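Local atomic coordinates of translocator protein bipD (Burkholderia pseudomallei, PDB entry 3NFT), a protein that is required for invasion of epithelial cells and survival within host cells, and probably regulates secretion of the effectors BipB and BipC and their integration into the target membrane. Residues L59-A73 against S159-M173. Sequence-based numbering, arbitrary orientation.
Sequences LPDRIDGRFVDGRRA and SKLQDYISAKDDKNM
Arg62 leaves its strand with CG anti to the backbone N (chi1 -176°) and then bends at both chi2 and chi3, which lowers its guanidinium into the turn between strands 165-168 and 172-175. There NH2 donates to Asn172 O at 2.6 Å, through a bent bond (133°), and Asp170 O lies over the centre of one guanidinium face. Asn172 O also accepts from Lys168 N. Arginine suits this place because its long chain carries several N-H groups to the Asn172 carbonyl and, through water, to that of Asp169; the buried NE has no partner.

Phe67 sets CE1 3.6 Å from Met173 CE, with the sulfur at the ring edge in a Met-aromatic contact; the short methyl of Ala167 lets the ring pack directly against it, CB to Phe67 CD1. Two beta hairpins thus pack together: 61-68, closed by a type I' turn from Ile63 to Arg66, lies against the one that follows helix 121-160, part of the predicted coiled coil. Pro60 CG rests 3.7 Å from Ile165 CG2, and Leu59 inserts CD2 against Leu161 CD1, its other neighbours including Trp250 of helix 244-295.

Past the hairpin, Gln162 NE2 donates to Arg71 O (3.2 Å, 177°) from above the carbonyl plane, and also to Met158 O; OE1 shares a water with Gly70 N, and a CB on Gly70 would clash with it. The extended Arg72 runs antiparallel to Gln162, whose CB underlies one guanidinium face. In an exposed salt bridge of opposite charges, its NH1 (2.7 Å) and NH2 reach Asp163 OD2 from one carboxylate face. Ser159 OG, hydrogen-bonded to Ala155 O, accepts from Ala73 N at 3.0 Å.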
ATOM      1  N   LEU A  59       0.289 -34.247  37.701  1.00 14.19           N
ATOM      2  CA  LEU A  59       1.264 -34.940  38.511  1.00 15.04           C
ATOM      3  C   LEU A  59       0.599 -36.025  39.355  1.00 15.35           C
ATOM      4  O   LEU A  59      -0.611 -35.993  39.576  1.00 16.21           O
ATOM      5  CB  LEU A  59       2.019 -33.945  39.421  1.00 15.22           C
ATOM      6  CG  LEU A  59       2.838 -32.869  38.698  1.00 15.64           C
ATOM      7  CD1 LEU A  59       3.787 -32.140  39.657  1.00 16.38           C
ATOM      8  CD2 LEU A  59       3.627 -33.335  37.515  1.00 16.01           C
ATOM      9  N   PRO A  60       1.390 -36.993  39.853  1.00 15.88           N
ATOM     10  CA  PRO A  60       0.855 -37.959  40.794  1.00 17.02           C
ATOM     11  C   PRO A  60       0.261 -37.281  42.035  1.00 18.24           C
ATOM     12  O   PRO A  60       0.559 -36.124  42.310  1.00 17.93           O
ATOM     13  CB  PRO A  60       2.080 -38.815  41.159  1.00 17.17           C
ATOM     14  CG  PRO A  60       3.120 -38.508  40.153  1.00 17.69           C
ATOM     15  CD  PRO A  60       2.831 -37.180  39.615  1.00 16.20           C
ATOM     16  N   ASP A  61      -0.615 -37.975  42.745  1.00 20.28           N
ATOM     17  CA  ASP A  61      -1.204 -37.436  43.935  1.00 22.55           C
ATOM     18  C   ASP A  61      -1.599 -38.592  44.839  1.00 24.38           C
ATOM     19  O   ASP A  61      -1.425 -39.763  44.482  1.00 23.85           O
ATOM     20  CB  ASP A  61      -2.408 -36.548  43.558  1.00 23.18           C
ATOM     21  CG  ASP A  61      -2.657 -35.408  44.553  1.00 24.89           C
ATOM     22  OD1 ASP A  61      -2.151 -35.456  45.703  1.00 26.56           O
ATOM     23  OD2 ASP A  61      -3.384 -34.459  44.177  1.00 28.41           O
ATOM     24  N   ARG A  62      -2.076 -38.247  46.028  1.00 26.82           N
ATOM     25  CA  ARG A  62      -2.644 -39.189  46.960  1.00 29.71           C
ATOM     26  C   ARG A  62      -4.003 -38.602  47.322  1.00 32.17           C
ATOM     27  O   ARG A  62      -4.083 -37.541  47.935  1.00 31.51           O
ATOM     28  CB  ARG A  62      -1.748 -39.309  48.192  1.00 30.63           C
ATOM     29  CG  ARG A  62      -2.188 -40.332  49.206  1.00 33.38           C
ATOM     30  CD  ARG A  62      -1.501 -41.646  48.972  1.00 36.77           C
ATOM     31  NE  ARG A  62      -0.138 -41.696  49.515  1.00 37.53           N
ATOM     32  CZ  ARG A  62       0.587 -42.811  49.549  1.00 38.29           C
ATOM     33  NH1 ARG A  62       0.084 -43.947  49.077  1.00 37.91           N
ATOM     34  NH2 ARG A  62       1.809 -42.807  50.057  1.00 39.60           N
ATOM     35  N   ILE A  63      -5.076 -39.290  46.908  1.00 35.36           N
ATOM     36  CA  ILE A  63      -6.441 -38.791  47.072  1.00 38.41           C
ATOM     37  C   ILE A  63      -7.172 -39.699  48.064  1.00 40.08           C
ATOM     38  O   ILE A  63      -7.315 -40.898  47.818  1.00 40.04           O
ATOM     39  CB  ILE A  63      -7.201 -38.737  45.714  1.00 39.20           C
ATOM     40  CG1 ILE A  63      -8.630 -38.203  45.888  1.00 41.14           C
ATOM     41  CG2 ILE A  63      -7.242 -40.106  45.050  1.00 40.47           C
ATOM     42  CD1 ILE A  63      -8.704 -36.727  46.259  1.00 42.76           C
ATOM     43  N   ASP A  64      -7.594 -39.129  49.194  1.00 41.77           N
ATOM     44  CA  ASP A  64      -8.166 -39.906  50.299  1.00 43.05           C
ATOM     45  C   ASP A  64      -7.311 -41.144  50.632  1.00 42.61           C
ATOM     46  O   ASP A  64      -7.840 -42.218  50.943  1.00 42.79           O
ATOM     47  CB  ASP A  64      -9.623 -40.300  49.989  1.00 43.90           C
ATOM     48  CG  ASP A  64     -10.562 -39.099  49.930  1.00 46.05           C
ATOM     49  OD1 ASP A  64     -10.242 -38.044  50.515  1.00 47.70           O
ATOM     50  OD2 ASP A  64     -11.637 -39.217  49.302  1.00 48.93           O
ATOM     51  N   GLY A  65      -5.988 -40.982  50.559  1.00 41.37           N
ATOM     52  CA  GLY A  65      -5.051 -42.045  50.925  1.00 40.11           C
ATOM     53  C   GLY A  65      -4.532 -42.985  49.839  1.00 38.65           C
ATOM     54  O   GLY A  65      -3.571 -43.714  50.087  1.00 39.23           O
ATOM     55  N   ARG A  66      -5.156 -43.006  48.661  0.55 36.99           N
ATOM     56  CA  ARG A  66      -4.683 -43.897  47.590  0.55 35.45           C
ATOM     57  C   ARG A  66      -3.844 -43.142  46.554  0.55 33.91           C
ATOM     58  O   ARG A  66      -4.217 -42.053  46.113  0.55 33.12           O
ATOM     59  CB  ARG A  66      -5.842 -44.663  46.931  0.55 35.44           C
ATOM     60  CG  ARG A  66      -6.745 -43.856  46.003  0.55 35.58           C
ATOM     61  CD  ARG A  66      -8.054 -44.612  45.743  0.55 35.31           C
ATOM     62  NE  ARG A  66      -8.836 -44.748  46.974  0.55 34.79           N
ATOM     63  CZ  ARG A  66      -9.658 -43.822  47.461  0.55 35.07           C
ATOM     64  NH1 ARG A  66      -9.845 -42.669  46.828  0.55 34.67           N
ATOM     65  NH2 ARG A  66     -10.310 -44.055  48.595  0.55 35.58           N
ATOM     66  N   PHE A  67      -2.717 -43.744  46.188  1.00 32.58           N
ATOM     67  CA  PHE A  67      -1.771 -43.163  45.219  1.00 30.69           C
ATOM     68  C   PHE A  67      -2.415 -43.220  43.848  1.00 28.59           C
ATOM     69  O   PHE A  67      -2.962 -44.257  43.453  1.00 28.64           O
ATOM     70  CB  PHE A  67      -0.442 -43.925  45.198  1.00 30.97           C
ATOM     71  CG  PHE A  67       0.598 -43.319  44.281  1.00 30.80           C
ATOM     72  CD1 PHE A  67       1.427 -42.308  44.728  1.00 30.81           C
ATOM     73  CD2 PHE A  67       0.743 -43.765  42.975  1.00 31.51           C
ATOM     74  CE1 PHE A  67       2.385 -41.744  43.891  1.00 30.21           C
ATOM     75  CE2 PHE A  67       1.692 -43.206  42.130  1.00 31.12           C
ATOM     76  CZ  PHE A  67       2.515 -42.182  42.599  1.00 30.54           C
ATOM     77  N   VAL A  68      -2.395 -42.095  43.155  1.00 25.73           N
ATOM     78  CA  VAL A  68      -2.984 -41.971  41.843  1.00 25.15           C
ATOM     79  C   VAL A  68      -1.868 -41.569  40.895  1.00 24.23           C
ATOM     80  O   VAL A  68      -1.181 -40.562  41.116  1.00 22.90           O
ATOM     81  CB  VAL A  68      -4.118 -40.946  41.858  1.00 25.33           C
ATOM     82  CG1 VAL A  68      -4.670 -40.710  40.453  1.00 26.88           C
ATOM     83  CG2 VAL A  68      -5.231 -41.415  42.795  1.00 28.15           C
ATOM     84  N   ASP A  69      -1.625 -42.381  39.875  1.00 23.64           N
ATOM     85  CA  ASP A  69      -0.576 -42.051  38.918  1.00 23.77           C
ATOM     86  C   ASP A  69      -0.945 -40.740  38.235  1.00 22.57           C
ATOM     87  O   ASP A  69      -2.120 -40.394  38.080  1.00 23.42           O
ATOM     88  CB  ASP A  69      -0.392 -43.168  37.874  1.00 25.14           C
ATOM     89  CG  ASP A  69       0.395 -44.362  38.416  1.00 28.24           C
ATOM     90  OD1 ASP A  69       1.618 -44.253  38.688  1.00 31.57           O
ATOM     91  OD2 ASP A  69      -0.203 -45.444  38.521  1.00 30.75           O
ATOM     92  N   GLY A  70       0.065 -39.989  37.840  1.00 20.28           N
ATOM     93  CA  GLY A  70      -0.176 -38.774  37.086  1.00 19.16           C
ATOM     94  C   GLY A  70      -0.610 -39.101  35.661  1.00 17.82           C
ATOM     95  O   GLY A  70      -0.767 -40.274  35.308  1.00 19.94           O
ATOM     96  N   ARG A  71      -0.798 -38.074  34.856  1.00 14.76           N
ATOM     97  CA  ARG A  71      -1.037 -38.226  33.430  1.00 13.44           C
ATOM     98  C   ARG A  71       0.042 -37.453  32.692  1.00 11.61           C
ATOM     99  O   ARG A  71       0.265 -36.283  32.992  1.00 10.80           O
ATOM    100  CB  ARG A  71      -2.411 -37.697  33.020  1.00 14.47           C
ATOM    101  CG  ARG A  71      -2.669 -37.888  31.535  1.00 18.81           C
ATOM    102  CD  ARG A  71      -4.023 -37.385  31.071  1.00 24.58           C
ATOM    103  NE  ARG A  71      -4.387 -37.987  29.791  1.00 28.55           N
ATOM    104  CZ  ARG A  71      -3.957 -37.614  28.591  1.00 31.62           C
ATOM    105  NH1 ARG A  71      -3.089 -36.623  28.436  1.00 31.39           N
ATOM    106  NH2 ARG A  71      -4.397 -38.269  27.515  1.00 33.94           N
ATOM    107  N   ARG A  72       0.735 -38.134  31.788  1.00 10.33           N
ATOM    108  CA  ARG A  72       1.776 -37.547  30.944  1.00  9.71           C
ATOM    109  C   ARG A  72       1.189 -37.126  29.600  1.00  9.16           C
ATOM    110  O   ARG A  72       0.100 -37.570  29.216  1.00 10.42           O
ATOM    111  CB  ARG A  72       2.915 -38.539  30.782  1.00 10.72           C
ATOM    112  CG  ARG A  72       3.621 -38.785  32.140  1.00 12.89           C
ATOM    113  CD  ARG A  72       4.448 -39.981  32.146  1.00 16.92           C
ATOM    114  NE  ARG A  72       4.743 -40.520  33.488  1.00 17.57           N
ATOM    115  CZ  ARG A  72       5.940 -40.733  34.015  1.00 22.02           C
ATOM    116  NH1 ARG A  72       7.061 -40.465  33.341  1.00 24.82           N
ATOM    117  NH2 ARG A  72       6.015 -41.248  35.240  1.00 18.70           N
ATOM    118  N   ALA A  73       1.937 -36.300  28.871  1.00  8.33           N
ATOM    119  CA  ALA A  73       1.505 -35.720  27.631  1.00  7.69           C
ATOM    120  C   ALA A  73       1.926 -36.544  26.421  1.00  7.99           C
ATOM    121  O   ALA A  73       3.085 -36.940  26.304  1.00  8.79           O
ATOM    122  CB  ALA A  73       2.091 -34.265  27.504  1.00  9.08           C
ATOM    123  N   SER A 159       6.133 -34.269  32.036  1.00  8.92           N
ATOM    124  CA  SER A 159       5.872 -35.700  31.914  1.00  9.06           C
ATOM    125  C   SER A 159       7.062 -36.482  32.512  1.00  9.03           C
ATOM    126  O   SER A 159       6.881 -37.347  33.357  1.00  9.63           O
ATOM    127  CB  SER A 159       5.666 -36.068  30.459  1.00  9.67           C
ATOM    128  OG  SER A 159       4.554 -35.393  29.909  1.00 10.18           O
ATOM    129  N   LYS A 160       8.274 -36.166  32.063  1.00  9.76           N
ATOM    130  CA  LYS A 160       9.486 -36.832  32.526  1.00 10.28           C
ATOM    131  C   LYS A 160       9.674 -36.737  34.029  1.00  9.47           C
ATOM    132  O   LYS A 160      10.097 -37.704  34.673  1.00 10.05           O
ATOM    133  CB  LYS A 160      10.712 -36.238  31.833  1.00 10.78           C
ATOM    134  CG  LYS A 160      10.867 -36.619  30.404  1.00 15.95           C
ATOM    135  CD  LYS A 160      12.117 -35.994  29.793  1.00 21.59           C
ATOM    136  CE  LYS A 160      12.623 -36.780  28.613  1.00 26.69           C
ATOM    137  NZ  LYS A 160      11.625 -36.887  27.516  1.00 29.24           N
ATOM    138  N   LEU A 161       9.318 -35.591  34.613  1.00  9.00           N
ATOM    139  CA  LEU A 161       9.587 -35.370  36.034  1.00  8.72           C
ATOM    140  C   LEU A 161       8.779 -36.271  36.931  1.00  9.29           C
ATOM    141  O   LEU A 161       9.134 -36.514  38.061  1.00 10.79           O
ATOM    142  CB  LEU A 161       9.413 -33.902  36.426  1.00  8.95           C
ATOM    143  CG  LEU A 161       8.014 -33.273  36.430  1.00 10.90           C
ATOM    144  CD1 LEU A 161       7.278 -33.645  37.715  1.00 11.84           C
ATOM    145  CD2 LEU A 161       8.105 -31.726  36.298  1.00 11.75           C
ATOM    146  N   GLN A 162       7.683 -36.821  36.387  1.00  9.11           N
ATOM    147  CA  GLN A 162       6.809 -37.703  37.156  1.00  8.51           C
ATOM    148  C   GLN A 162       7.521 -38.998  37.557  1.00  8.67           C
ATOM    149  O   GLN A 162       7.094 -39.667  38.498  1.00 10.96           O
ATOM    150  CB  GLN A 162       5.525 -37.982  36.362  1.00  9.64           C
ATOM    151  CG  GLN A 162       4.743 -36.720  36.145  1.00  9.88           C
ATOM    152  CD  GLN A 162       3.408 -36.971  35.456  1.00 10.78           C
ATOM    153  OE1 GLN A 162       2.787 -38.012  35.660  1.00 14.00           O
ATOM    154  NE2 GLN A 162       2.991 -36.027  34.630  1.00 11.21           N
ATOM    155  N   ASP A 163       8.603 -39.333  36.857  1.00  8.93           N
ATOM    156  CA  ASP A 163       9.378 -40.515  37.222  1.00  9.59           C
ATOM    157  C   ASP A 163      10.045 -40.326  38.577  1.00  9.52           C
ATOM    158  O   ASP A 163      10.509 -41.296  39.196  1.00 11.70           O
ATOM    159  CB  ASP A 163      10.484 -40.788  36.217  1.00 10.88           C
ATOM    160  CG  ASP A 163      10.005 -41.389  34.915  1.00 13.79           C
ATOM    161  OD1 ASP A 163      10.833 -41.514  33.995  1.00 19.14           O
ATOM    162  OD2 ASP A 163       8.839 -41.775  34.807  1.00 17.16           O
ATOM    163  N   TYR A 164      10.141 -39.071  39.007  1.00 10.27           N
ATOM    164  CA  TYR A 164      10.838 -38.732  40.246  1.00  9.93           C
ATOM    165  C   TYR A 164       9.907 -38.424  41.411  1.00 10.20           C
ATOM    166  O   TYR A 164      10.338 -37.926  42.462  1.00 11.31           O
ATOM    167  CB  TYR A 164      11.814 -37.588  39.966  1.00  9.85           C
ATOM    168  CG  TYR A 164      12.922 -37.984  39.051  1.00 11.93           C
ATOM    169  CD1 TYR A 164      13.047 -37.419  37.793  1.00 14.84           C
ATOM    170  CD2 TYR A 164      13.858 -38.936  39.440  1.00 13.99           C
ATOM    171  CE1 TYR A 164      14.078 -37.800  36.926  1.00 17.99           C
ATOM    172  CE2 TYR A 164      14.895 -39.323  38.578  1.00 17.02           C
ATOM    173  CZ  TYR A 164      14.993 -38.757  37.334  1.00 19.69           C
ATOM    174  OH  TYR A 164      16.031 -39.122  36.490  1.00 23.10           O
ATOM    175  N   ILE A 165       8.613 -38.724  41.244  1.00 10.07           N
ATOM    176  CA  ILE A 165       7.655 -38.620  42.304  1.00 10.42           C
ATOM    177  C   ILE A 165       7.065 -39.992  42.498  1.00 11.70           C
ATOM    178  O   ILE A 165       6.597 -40.615  41.514  1.00 13.34           O
ATOM    179  CB  ILE A 165       6.541 -37.615  41.938  1.00 11.08           C
ATOM    180  CG1 ILE A 165       7.153 -36.221  41.710  1.00 10.47           C
ATOM    181  CG2 ILE A 165       5.425 -37.634  42.969  1.00 11.49           C
ATOM    182  CD1 ILE A 165       6.222 -35.235  41.063  1.00 13.50           C
ATOM    183  N   SER A 166       7.046 -40.452  43.735  1.00 12.80           N
ATOM    184  CA  SER A 166       6.530 -41.787  44.035  1.00 14.51           C
ATOM    185  C   SER A 166       5.897 -41.868  45.413  1.00 15.90           C
ATOM    186  O   SER A 166       6.084 -40.987  46.255  1.00 15.53           O
ATOM    187  CB  SER A 166       7.660 -42.792  43.896  1.00 14.98           C
ATOM    188  OG  SER A 166       8.686 -42.569  44.855  1.00 18.03           O
ATOM    189  N   ALA A 167       5.144 -42.934  45.647  1.00 18.65           N
ATOM    190  CA  ALA A 167       4.581 -43.223  46.952  1.00 19.78           C
ATOM    191  C   ALA A 167       5.671 -43.664  47.916  1.00 22.70           C
ATOM    192  O   ALA A 167       6.517 -44.506  47.577  1.00 22.37           O
ATOM    193  CB  ALA A 167       3.509 -44.356  46.831  1.00 19.91           C
ATOM    194  N   LYS A 168       5.621 -43.119  49.131  1.00 25.66           N
ATOM    195  CA  LYS A 168       6.509 -43.520  50.223  1.00 29.03           C
ATOM    196  C   LYS A 168       5.614 -43.889  51.400  1.00 31.57           C
ATOM    197  O   LYS A 168       4.710 -43.137  51.748  1.00 31.94           O
ATOM    198  CB  LYS A 168       7.435 -42.357  50.609  1.00 29.05           C
ATOM    199  CG  LYS A 168       8.427 -42.649  51.739  1.00 30.32           C
ATOM    200  CD  LYS A 168       9.582 -43.468  51.247  1.00 32.39           C
ATOM    201  CE  LYS A 168      10.474 -43.912  52.375  1.00 33.93           C
ATOM    202  NZ  LYS A 168      11.589 -44.727  51.835  1.00 35.45           N
ATOM    203  N   ASP A 169       5.858 -45.030  52.030  1.00 35.36           N
ATOM    204  CA  ASP A 169       5.091 -45.409  53.220  1.00 37.75           C
ATOM    205  C   ASP A 169       3.626 -45.537  52.817  1.00 39.57           C
ATOM    206  O   ASP A 169       3.317 -45.723  51.647  1.00 40.70           O
ATOM    207  CB  ASP A 169       5.243 -44.361  54.344  1.00 38.19           C
ATOM    208  CG  ASP A 169       6.683 -44.002  54.626  1.00 39.66           C
ATOM    209  OD1 ASP A 169       7.540 -44.918  54.713  1.00 40.84           O
ATOM    210  OD2 ASP A 169       6.956 -42.794  54.768  1.00 41.10           O
ATOM    211  N   ASP A 170       2.718 -45.406  53.770  1.00 41.27           N
ATOM    212  CA  ASP A 170       1.298 -45.525  53.461  1.00 42.00           C
ATOM    213  C   ASP A 170       0.646 -44.174  53.199  1.00 40.17           C
ATOM    214  O   ASP A 170      -0.436 -44.110  52.614  1.00 40.27           O
ATOM    215  CB  ASP A 170       0.606 -46.261  54.605  1.00 43.05           C
ATOM    216  CG  ASP A 170       1.201 -47.644  54.833  1.00 46.12           C
ATOM    217  OD1 ASP A 170       0.895 -48.565  54.033  1.00 49.08           O
ATOM    218  OD2 ASP A 170       1.986 -47.803  55.800  1.00 48.44           O
ATOM    219  N   LYS A 171       1.319 -43.099  53.608  1.00 37.32           N
ATOM    220  CA  LYS A 171       0.725 -41.768  53.595  1.00 35.84           C
ATOM    221  C   LYS A 171       1.648 -40.649  53.100  1.00 32.07           C
ATOM    222  O   LYS A 171       1.258 -39.478  53.108  1.00 33.43           O
ATOM    223  CB  LYS A 171       0.174 -41.419  54.988  1.00 37.17           C
ATOM    224  CG  LYS A 171       0.685 -42.299  56.140  1.00 40.36           C
ATOM    225  CD  LYS A 171       2.194 -42.127  56.429  1.00 42.81           C
ATOM    226  CE  LYS A 171       2.682 -43.226  57.370  1.00 44.04           C
ATOM    227  NZ  LYS A 171       4.144 -43.170  57.676  1.00 44.59           N
ATOM    228  N   ASN A 172       2.854 -40.996  52.657  1.00 26.86           N
ATOM    229  CA  ASN A 172       3.822 -39.984  52.239  1.00 22.75           C
ATOM    230  C   ASN A 172       4.146 -40.082  50.757  1.00 20.48           C
ATOM    231  O   ASN A 172       3.773 -41.050  50.086  1.00 20.72           O
ATOM    232  CB  ASN A 172       5.103 -40.090  53.072  1.00 22.40           C
ATOM    233  CG  ASN A 172       4.872 -39.850  54.573  1.00 23.60           C
ATOM    234  OD1 ASN A 172       5.372 -40.604  55.410  1.00 27.56           O
ATOM    235  ND2 ASN A 172       4.144 -38.806  54.911  1.00 24.78           N
ATOM    236  N   MET A 173       4.763 -39.029  50.232  1.00 17.24           N
ATOM    237  CA  MET A 173       5.239 -38.937  48.859  1.00 16.66           C
ATOM    238  C   MET A 173       6.739 -38.683  48.910  1.00 15.42           C
ATOM    239  O   MET A 173       7.227 -37.957  49.779  1.00 17.05           O
ATOM    240  CB  MET A 173       4.581 -37.773  48.128  1.00 17.17           C
ATOM    241  CG  MET A 173       3.078 -37.846  48.052  1.00 19.80           C
ATOM    242  SD  MET A 173       2.519 -39.176  46.974  1.00 22.35           S
ATOM    243  CE  MET A 173       2.611 -38.480  45.347  1.00 25.12           C
TER
HETATM  244  O   HOH W   1       1.479 -46.382  49.272  1.00 42.28           O
HETATM  245  O   HOH W   2       2.675 -40.320  37.294  1.00 28.93           O